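PDB 5NXK: serine-rich secreted cell wall anchored (LPXTG-motif ) protein, which probably acts as a surface adhesin of a gut Lactobacillus, presenting a right-handed beta-solenoid that takes part in contacts between microbe and host. Local coordinates for residues Glu3-Asn6 / Glu7-Lys11. Residues are numbered along the deposited sequence; the frame is centred on the assembly and turned at random.
Sequences EVSN and EEELK
Asn6 ND2 stands over one face of the Glu9 carboxylate, 3.8 Å from Glu9 CD, with the amide and carboxylate planes 42° apart and the side chains crossing at about a right angle. At the end of the same group, Glu9 OE1 accepts from Ser5 N at 2.7 Å; the donor lies nearly along the C-O axis, although the N-H is bent off the line. Glu9 reaches back over the turn because CG is anti to its own carbonyl carbon (chi1 -68°) and the chain runs extended beyond it.

Asn6 is the N-cap of helix 7-14. With CG between the backbone N and the carbonyl carbon (chi1 60°), its OD1 turns onto the first helical turn and takes an almost straight bond from Glu9 N, 2.9 Å long. Asn6 O starts the regular helical ladder by accepting from Leu10 N. Asn6 thus caps Glu9 N, while Glu9 OE1 takes the amide of Ser5, one residue before the N-cap whose own N-H a classical capping box would use.

On the inner side, Val4 CG2 packs on Leu10 CD1 at 3.9 Å, and Val4 CG1 rests against Glu9 O at 3.4 Å. Val4 and Leu10 also touch Ile22 and Ile28, so the helix closes over the end of the solenoid where 3-4 is an outermost strand of its parallel sheet. Glu7 directs its carboxylate to the backbone N of Asn31 and Asn32.

Three consecutive glutamates open this helix, where the positive end of its dipole would probably favour their ionised forms; for Glu9, the bond from Ser5 N would be expected to add to that effect, and it ties the turn to the cap.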
loop_
_atom_site.group_PDB
_atom_site.type_symbol
_atom_site.label_atom_id
_atom_site.label_comp_id
_atom_site.label_asym_id
_atom_site.label_seq_id
_atom_site.Cartn_x
_atom_site.Cartn_y
_atom_site.Cartn_z
ATOM N N GLU A 3 -12.479 23.955 5.979
ATOM C CA GLU A 3 -11.269 23.957 6.794
ATOM C C GLU A 3 -11.443 23.276 8.161
ATOM O O GLU A 3 -12.452 23.489 8.838
ATOM C CB GLU A 3 -10.803 25.400 6.946
ATOM C CG GLU A 3 -10.704 26.093 5.581
ATOM C CD GLU A 3 -10.078 27.479 5.630
ATOM O OE1 GLU A 3 -9.898 28.029 6.739
ATOM O OE2 GLU A 3 -9.779 28.025 4.542
ATOM N N VAL A 4 -10.484 22.442 8.562
ATOM C CA VAL A 4 -10.610 21.703 9.824
ATOM C C VAL A 4 -9.340 21.835 10.663
ATOM O O VAL A 4 -8.226 21.878 10.126
ATOM C CB VAL A 4 -10.935 20.186 9.597
ATOM C CG1 VAL A 4 -12.294 19.986 8.906
ATOM C CG2 VAL A 4 -9.816 19.488 8.831
ATOM N N SER A 5 -9.508 21.884 11.986
ATOM C CA SER A 5 -8.378 22.116 12.871
ATOM C C SER A 5 -8.255 21.104 14.005
ATOM O O SER A 5 -7.317 21.186 14.807
ATOM C CB SER A 5 -8.477 23.520 13.472
ATOM O OG SER A 5 -8.346 24.502 12.462
ATOM N N ASN A 6 -9.184 20.153 14.083
ATOM C CA ASN A 6 -9.107 19.151 15.143
ATOM C C ASN A 6 -9.914 17.905 14.821
ATOM O O ASN A 6 -10.546 17.828 13.772
ATOM C CB ASN A 6 -9.565 19.749 16.479
ATOM C CG ASN A 6 -10.997 20.246 16.434
ATOM O OD1 ASN A 6 -11.888 19.578 15.904
ATOM N ND2 ASN A 6 -11.223 21.437 16.976
ATOM N N GLU A 7 -9.885 16.936 15.734
ATOM C CA GLU A 7 -10.507 15.641 15.492
ATOM C C GLU A 7 -11.996 15.763 15.193
ATOM O O GLU A 7 -12.482 15.181 14.229
ATOM C CB GLU A 7 -10.276 14.705 16.683
ATOM C CG GLU A 7 -11.024 13.381 16.569
ATOM C CD GLU A 7 -10.496 12.314 17.525
ATOM O OE1 GLU A 7 -9.786 12.660 18.499
ATOM O OE2 GLU A 7 -10.765 11.118 17.279
ATOM N N GLU A 8 -12.721 16.522 16.010
ATOM C CA GLU A 8 -14.167 16.642 15.832
ATOM C C GLU A 8 -14.523 17.319 14.508
ATOM O O GLU A 8 -15.467 16.900 13.829
ATOM C CB GLU A 8 -14.793 17.417 16.997
ATOM C CG GLU A 8 -14.893 16.631 18.297
ATOM C CD GLU A 8 -15.526 15.255 18.122
ATOM O OE1 GLU A 8 -16.645 15.167 17.571
ATOM O OE2 GLU A 8 -14.900 14.254 18.544
ATOM N N GLU A 9 -13.768 18.348 14.124
ATOM C CA GLU A 9 -14.041 19.006 12.843
ATOM C C GLU A 9 -13.698 18.087 11.662
ATOM O O GLU A 9 -14.432 18.034 10.664
ATOM C CB GLU A 9 -13.264 20.323 12.736
ATOM C CG GLU A 9 -13.744 21.412 13.704
ATOM C CD GLU A 9 -12.852 22.658 13.736
ATOM O OE1 GLU A 9 -11.810 22.694 13.054
ATOM O OE2 GLU A 9 -13.211 23.619 14.454
ATOM N N LEU A 10 -12.596 17.350 11.773
ATOM C CA LEU A 10 -12.227 16.433 10.695
ATOM C C LEU A 10 -13.283 15.338 10.554
ATOM O O LEU A 10 -13.691 14.985 9.446
ATOM C CB LEU A 10 -10.851 15.812 10.938
ATOM C CG LEU A 10 -10.358 14.884 9.820
ATOM C CD1 LEU A 10 -10.308 15.628 8.477
ATOM C CD2 LEU A 10 -8.991 14.304 10.168
ATOM N N LYS A 11 -13.702 14.793 11.691
ATOM C CA LYS A 11 -14.727 13.766 11.735
ATOM C C LYS A 11 -16.013 14.269 11.108
ATOM O O LYS A 11 -16.628 13.576 10.288
ATOM C CB LYS A 11 -14.980 13.316 13.173
ATOM C CG LYS A 11 -16.126 12.326 13.298
ATOM C CD LYS A 11 -16.349 11.887 14.741
ATOM C CE LYS A 11 -17.585 11.001 14.851
ATOM N NZ LYS A 11 -17.895 10.628 16.259
#